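PDB 4F3E: CRISPR-associated protein CasA/Cse1 from Thermus thermophilus, which forms the largest subunit of Cascade, the RNA-guided complex of bacterial CRISPR antiviral defence, and takes part in binding target DNA. Local coordinates for residues Ser298-Phe303 and Leu428-Leu433; Ala398-Arg403 and Glu414-Leu419. All coordinates share one frame; numbering follows the deposited sequence.

In the fold
The two contacts have their centres 26 Å apart and their nearest atoms about 12 Å apart, without touching. In chain order, Ser298-Phe303 comes first, in the loop between strand 288-290 and helix 316-330; then Ala398-Arg403, at the end of helix 368-400, and Glu414-Leu419, on helix 412-422; last comes Leu428-Leu433, on the next helix, 425-441. Both segments of contact 2 thus fall between the two halves of contact 1 in sequence. Measured from contact centre to chain centre, contact 1 lies about 17 Å out and contact 2 about 38 Å. Contact 1 holds the C-terminal helical bundle against the preceding part of the chain, while contact 2 is peripheral, at the bundle's edge.

Contact 1 (Ser298-Phe303 and Leu428-Leu433); sequences SFWRDF and LYWHAL
Arg301 lays its guanidinium flat on the indole of Trp430, the two planes only 10° apart and the group centres 3.5 Å from each other. It is a cation-pi stack: Arg301 CZ stands 3.5 Å from the centroid of the six-membered ring, 20° off the ring normal. The bend of the arginine chain at chi3 (72°) lets more than the charged end settle there, since CD also lies over this face in a CH-pi contact. The Trp430 indole thus has the arginine over one face and its own neighbour Tyr429 over the other, with Tyr429 CD2 3.6 Å above the plane.

Trp300 approaches Trp430 quite differently. Its CH2 comes in at the indole's edge, in plane, and meets Trp430 CZ3 at 4.0 Å. The same end of the Trp300 ring rests on Leu433, with CZ2 3.7 Å from Leu433 CB and the two side chains crossing at about a right angle. Behind this tip Trp300 is held from several directions: NE1 donates a hydrogen bond to Asp434 OD1, an oxygen that Ser298 OG also uses, and Phe437 stacks on the ring.

Arg301 NH2 forms a salt bridge with Glu382 of helix 368-400. Stack and bridge together probably fix the plane and rotation of the guanidinium, whose charge Glu382 would balance. A cation-pi stack backed by a salt bridge thus pins the 3-10 turn 299-302, which follows strand 288-290, to helix 425-441 of the C-terminal bundle, with Glu382 bringing in helix 368-400.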
loop_
_atom_site.group_PDB
_atom_site.type_symbol
_atom_site.label_atom_id
_atom_site.label_comp_id
_atom_site.label_asym_id
_atom_site.label_seq_id
_atom_site.Cartn_x
_atom_site.Cartn_y
_atom_site.Cartn_z
ATOM N N SER A 298 -3.862 0.049 -13.939
ATOM C CA SER A 298 -4.828 -0.121 -12.869
ATOM C C SER A 298 -4.380 -1.296 -12.022
ATOM O O SER A 298 -3.990 -2.342 -12.536
ATOM C CB SER A 298 -6.243 -0.374 -13.429
ATOM O OG SER A 298 -6.628 0.599 -14.392
ATOM N N PHE A 299 -4.432 -1.121 -10.712
ATOM C CA PHE A 299 -3.928 -2.133 -9.823
ATOM C C PHE A 299 -4.699 -3.463 -9.922
ATOM O O PHE A 299 -4.102 -4.522 -9.856
ATOM C CB PHE A 299 -3.922 -1.616 -8.392
ATOM C CG PHE A 299 -3.193 -2.506 -7.453
ATOM C CD1 PHE A 299 -1.837 -2.731 -7.622
ATOM C CD2 PHE A 299 -3.860 -3.152 -6.430
ATOM C CE1 PHE A 299 -1.150 -3.572 -6.761
ATOM C CE2 PHE A 299 -3.187 -3.982 -5.563
ATOM C CZ PHE A 299 -1.825 -4.197 -5.728
ATOM N N TRP A 300 -6.015 -3.412 -10.090
ATOM C CA TRP A 300 -6.819 -4.634 -10.105
ATOM C C TRP A 300 -6.465 -5.591 -11.246
ATOM O O TRP A 300 -6.764 -6.781 -11.178
ATOM C CB TRP A 300 -8.326 -4.325 -10.128
ATOM C CG TRP A 300 -8.721 -3.380 -11.203
ATOM C CD1 TRP A 300 -8.812 -2.023 -11.094
ATOM C CD2 TRP A 300 -9.047 -3.699 -12.563
ATOM N NE1 TRP A 300 -9.195 -1.477 -12.292
ATOM C CE2 TRP A 300 -9.345 -2.478 -13.214
ATOM C CE3 TRP A 300 -9.134 -4.892 -13.290
ATOM C CZ2 TRP A 300 -9.727 -2.416 -14.567
ATOM C CZ3 TRP A 300 -9.519 -4.829 -14.634
ATOM C CH2 TRP A 300 -9.802 -3.594 -15.259
ATOM N N ARG A 301 -5.847 -5.070 -12.300
ATOM C CA ARG A 301 -5.387 -5.908 -13.404
ATOM C C ARG A 301 -4.390 -6.986 -12.954
ATOM O O ARG A 301 -4.085 -7.912 -13.712
ATOM C CB ARG A 301 -4.760 -5.049 -14.527
ATOM C CG ARG A 301 -5.783 -4.204 -15.292
ATOM C CD ARG A 301 -5.115 -3.205 -16.209
ATOM N NE ARG A 301 -4.504 -3.846 -17.369
ATOM C CZ ARG A 301 -3.816 -3.188 -18.288
ATOM N NH1 ARG A 301 -3.667 -1.877 -18.182
ATOM N NH2 ARG A 301 -3.303 -3.833 -19.321
ATOM N N ASP A 302 -3.885 -6.851 -11.729
ATOM C CA ASP A 302 -2.966 -7.828 -11.154
ATOM C C ASP A 302 -3.652 -8.781 -10.171
ATOM O O ASP A 302 -3.006 -9.656 -9.597
ATOM C CB ASP A 302 -1.799 -7.114 -10.454
ATOM C CG ASP A 302 -0.880 -6.393 -11.430
ATOM O OD1 ASP A 302 -0.574 -6.966 -12.498
ATOM O OD2 ASP A 302 -0.467 -5.252 -11.131
ATOM N N PHE A 303 -4.955 -8.618 -9.966
ATOM C CA PHE A 303 -5.650 -9.424 -8.960
ATOM C C PHE A 303 -5.668 -10.928 -9.244
ATOM O O PHE A 303 -5.689 -11.719 -8.311
ATOM C CB PHE A 303 -7.054 -8.880 -8.660
ATOM C CG PHE A 303 -7.043 -7.661 -7.798
ATOM C CD1 PHE A 303 -5.839 -7.162 -7.311
ATOM C CD2 PHE A 303 -8.223 -7.001 -7.473
ATOM C CE1 PHE A 303 -5.810 -6.024 -6.521
ATOM C CE2 PHE A 303 -8.198 -5.868 -6.672
ATOM C CZ PHE A 303 -6.992 -5.378 -6.201
ATOM N N LEU A 428 -8.971 5.949 -22.162
ATOM C CA LEU A 428 -10.390 6.012 -21.853
ATOM C C LEU A 428 -10.977 4.636 -21.586
ATOM O O LEU A 428 -11.826 4.486 -20.720
ATOM C CB LEU A 428 -11.166 6.722 -22.952
ATOM C CG LEU A 428 -11.658 8.065 -22.432
ATOM C CD1 LEU A 428 -10.515 8.822 -21.784
ATOM C CD2 LEU A 428 -12.254 8.865 -23.549
ATOM N N TYR A 429 -10.522 3.632 -22.336
ATOM C CA TYR A 429 -10.967 2.258 -22.128
ATOM C C TYR A 429 -10.714 1.793 -20.684
ATOM O O TYR A 429 -11.626 1.340 -20.000
ATOM C CB TYR A 429 -10.236 1.339 -23.091
ATOM C CG TYR A 429 -10.447 -0.136 -22.843
ATOM C CD1 TYR A 429 -11.638 -0.748 -23.193
ATOM C CD2 TYR A 429 -9.444 -0.921 -22.269
ATOM C CE1 TYR A 429 -11.834 -2.109 -22.995
ATOM C CE2 TYR A 429 -9.628 -2.284 -22.073
ATOM C CZ TYR A 429 -10.830 -2.872 -22.438
ATOM O OH TYR A 429 -11.031 -4.226 -22.245
ATOM N N TRP A 430 -9.473 1.919 -20.224
ATOM C CA TRP A 430 -9.106 1.452 -18.895
ATOM C C TRP A 430 -9.772 2.296 -17.813
ATOM O O TRP A 430 -10.213 1.775 -16.793
ATOM C CB TRP A 430 -7.576 1.411 -18.723
ATOM C CG TRP A 430 -6.945 0.350 -19.560
ATOM C CD1 TRP A 430 -6.144 0.529 -20.656
ATOM C CD2 TRP A 430 -7.085 -1.073 -19.394
ATOM N NE1 TRP A 430 -5.754 -0.689 -21.153
ATOM C CE2 TRP A 430 -6.328 -1.687 -20.411
ATOM C CE3 TRP A 430 -7.772 -1.883 -18.479
ATOM C CZ2 TRP A 430 -6.233 -3.075 -20.540
ATOM C CZ3 TRP A 430 -7.677 -3.261 -18.608
ATOM C CH2 TRP A 430 -6.911 -3.845 -19.631
ATOM N N HIS A 431 -9.864 3.597 -18.046
ATOM C CA HIS A 431 -10.520 4.477 -17.084
ATOM C C HIS A 431 -11.976 4.045 -16.870
ATOM O O HIS A 431 -12.476 4.027 -15.752
ATOM C CB HIS A 431 -10.454 5.918 -17.580
ATOM C CG HIS A 431 -10.962 6.921 -16.602
ATOM N ND1 HIS A 431 -12.295 7.246 -16.498
ATOM C CD2 HIS A 431 -10.316 7.682 -15.687
ATOM C CE1 HIS A 431 -12.453 8.163 -15.559
ATOM N NE2 HIS A 431 -11.267 8.444 -15.052
ATOM N N ALA A 432 -12.650 3.664 -17.940
ATOM C CA ALA A 432 -14.012 3.172 -17.807
ATOM C C ALA A 432 -14.054 1.864 -17.029
ATOM O O ALA A 432 -14.965 1.629 -16.256
ATOM C CB ALA A 432 -14.643 3.002 -19.143
ATOM N N LEU A 433 -13.078 0.991 -17.240
ATOM C CA LEU A 433 -13.071 -0.254 -16.488
ATOM C C LEU A 433 -12.740 -0.055 -14.991
ATOM O O LEU A 433 -13.222 -0.783 -14.146
ATOM C CB LEU A 433 -12.172 -1.289 -17.137
ATOM C CG LEU A 433 -12.663 -1.734 -18.514
ATOM C CD1 LEU A 433 -11.782 -2.846 -19.029
ATOM C CD2 LEU A 433 -14.130 -2.178 -18.452
#

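Contact 2 (Ala398-Arg403 and Glu414-Leu419)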
loop_
_atom_site.group_PDB
_atom_site.type_symbol
_atom_site.label_atom_id
_atom_site.label_comp_id
_atom_site.label_asym_id
_atom_site.label_seq_id
_atom_site.Cartn_x
_atom_site.Cartn_y
_atom_site.Cartn_z
ATOM N N ALA A 398 -1.193 5.278 -39.793
ATOM C CA ALA A 398 -2.010 5.752 -40.895
ATOM C C ALA A 398 -1.956 7.262 -40.983
ATOM O O ALA A 398 -1.854 7.835 -42.059
ATOM C CB ALA A 398 -3.438 5.295 -40.721
ATOM N N VAL A 399 -2.025 7.908 -39.840
ATOM C CA VAL A 399 -1.964 9.353 -39.816
ATOM C C VAL A 399 -0.583 9.876 -40.223
ATOM O O VAL A 399 -0.472 10.716 -41.104
ATOM C CB VAL A 399 -2.396 9.885 -38.439
ATOM C CG1 VAL A 399 -2.003 11.340 -38.269
ATOM C CG2 VAL A 399 -3.897 9.697 -38.270
ATOM N N VAL A 400 0.473 9.367 -39.597
ATOM C CA VAL A 400 1.803 9.904 -39.850
ATOM C C VAL A 400 2.250 9.652 -41.278
ATOM O O VAL A 400 2.396 10.585 -42.074
ATOM C CB VAL A 400 2.838 9.323 -38.903
ATOM C CG1 VAL A 400 4.225 9.798 -39.295
ATOM C CG2 VAL A 400 2.517 9.723 -37.480
ATOM N N GLY A 401 2.455 8.382 -41.601
ATOM C CA GLY A 401 2.940 8.007 -42.915
ATOM C C GLY A 401 4.102 7.033 -42.799
ATOM O O GLY A 401 4.319 6.446 -41.732
ATOM N N GLU A 402 4.848 6.864 -43.893
ATOM C CA GLU A 402 5.976 5.926 -43.936
ATOM C C GLU A 402 7.284 6.557 -43.434
ATOM O O GLU A 402 7.381 7.776 -43.292
ATOM C CB GLU A 402 6.155 5.343 -45.351
ATOM C CG GLU A 402 4.978 4.488 -45.838
ATOM C CD GLU A 402 5.318 3.611 -47.040
ATOM O OE1 GLU A 402 5.394 4.138 -48.171
ATOM O OE2 GLU A 402 5.503 2.387 -46.855
ATOM N N ARG A 403 8.282 5.718 -43.168
ATOM C CA ARG A 403 9.564 6.175 -42.632
ATOM C C ARG A 403 10.247 7.200 -43.554
ATOM O O ARG A 403 10.145 7.113 -44.776
ATOM C CB ARG A 403 10.478 4.975 -42.375
ATOM C CG ARG A 403 11.675 5.253 -41.469
ATOM C CD ARG A 403 11.427 4.849 -40.009
ATOM N NE ARG A 403 10.635 3.624 -39.871
ATOM C CZ ARG A 403 10.725 2.774 -38.848
ATOM N NH1 ARG A 403 11.596 2.997 -37.868
ATOM N NH2 ARG A 403 9.953 1.690 -38.811
ATOM N N GLU A 414 9.242 8.267 -32.363
ATOM C CA GLU A 414 8.808 9.087 -31.234
ATOM C C GLU A 414 7.534 9.851 -31.599
ATOM O O GLU A 414 6.674 10.097 -30.750
ATOM C CB GLU A 414 9.913 10.064 -30.820
ATOM C CG GLU A 414 9.628 10.802 -29.525
ATOM C CD GLU A 414 10.356 12.127 -29.439
ATOM O OE1 GLU A 414 11.296 12.238 -28.620
ATOM O OE2 GLU A 414 9.984 13.060 -30.188
ATOM N N GLU A 415 7.424 10.214 -32.874
ATOM C CA GLU A 415 6.240 10.895 -33.376
ATOM C C GLU A 415 5.058 9.924 -33.495
ATOM O O GLU A 415 3.897 10.318 -33.375
ATOM C CB GLU A 415 6.548 11.543 -34.718
ATOM C CG GLU A 415 5.365 12.213 -35.353
ATOM C CD GLU A 415 5.741 12.889 -36.640
ATOM O OE1 GLU A 415 6.953 12.907 -36.950
ATOM O OE2 GLU A 415 4.831 13.395 -37.335
ATOM N N LEU A 416 5.368 8.653 -33.728
ATOM C CA LEU A 416 4.366 7.594 -33.710
ATOM C C LEU A 416 3.890 7.276 -32.296
ATOM O O LEU A 416 2.693 7.105 -32.063
ATOM C CB LEU A 416 4.913 6.324 -34.352
ATOM C CG LEU A 416 4.984 6.338 -35.874
ATOM C CD1 LEU A 416 5.521 5.001 -36.408
ATOM C CD2 LEU A 416 3.607 6.660 -36.444
ATOM N N THR A 417 4.830 7.182 -31.357
ATOM C CA THR A 417 4.490 6.914 -29.961
ATOM C C THR A 417 3.757 8.110 -29.360
ATOM O O THR A 417 2.786 7.954 -28.613
ATOM C CB THR A 417 5.742 6.594 -29.108
ATOM O OG1 THR A 417 6.445 5.479 -29.672
ATOM C CG2 THR A 417 5.342 6.262 -27.673
ATOM N N LYS A 418 4.231 9.305 -29.700
ATOM C CA LYS A 418 3.599 10.535 -29.255
ATOM C C LYS A 418 2.140 10.525 -29.681
ATOM O O LYS A 418 1.240 10.714 -28.861
ATOM C CB LYS A 418 4.322 11.748 -29.847
ATOM C CG LYS A 418 3.893 13.094 -29.271
ATOM C CD LYS A 418 4.681 14.246 -29.897
ATOM C CE LYS A 418 6.189 14.080 -29.706
ATOM N NZ LYS A 418 6.982 15.147 -30.399
ATOM N N LEU A 419 1.915 10.285 -30.969
ATOM C CA LEU A 419 0.570 10.307 -31.534
ATOM C C LEU A 419 -0.323 9.208 -30.959
ATOM O O LEU A 419 -1.473 9.450 -30.604
ATOM C CB LEU A 419 0.628 10.204 -33.054
ATOM C CG LEU A 419 -0.731 10.088 -33.741
ATOM C CD1 LEU A 419 -1.573 11.327 -33.504
ATOM C CD2 LEU A 419 -0.544 9.851 -35.220
#
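Val399 and Val400 both set CG1 trans to the backbone N (chi1 165° and 174°), but they use their branches differently: Val399 meets Leu419 through CB and CG1, whereas Val400 turns CG2, the methyl beside its N, to both Leu416 and Leu419 on the facing helix. Leu419 reaches over with an extended side chain: its CG is trans to N, and CD2 is the branch that continues the chain outward. Leu416 starts differently, its CG trans to the carbonyl carbon (chi1 -76°); although its CB does not point at the other segment, CD2 comes up against Val400 CG2 and CB.

That CD2 methyl makes the closest approach, 3.4 Å from Val400 CG2, a tight fit of one methyl against another. Leu419 CD2 is shared by both valines. It lies 3.7 Å from Val399 CG1 and 3.8 Å from Val400 CG2, while the side chains of Val400 and Leu419 run alongside in opposite senses. Val400 is thus wedged between two leucines one helical turn apart. At the outer border the extended Glu415 brings OE2 to 4.1 Å from Val400 CG1, a loose contact of a carboxylate oxygen with a methyl group.

Directly after Val400 the helix stops. Gly401 takes a positive phi, with backbone angles at which a CB would press against the preceding carbonyl oxygen, and its own carbonyl oxygen accepts a hydrogen bond from the hydroxyl of Tyr412. Val399 also touches Ala481 of helix 479-493. What results is a pair of helices consecutive in the chain and packed methyl to methyl, long helix 368-400, terminated at a glycine, and short helix 412-422, with the connection between them partly disordered, at the edge of the C-terminal helical bundle.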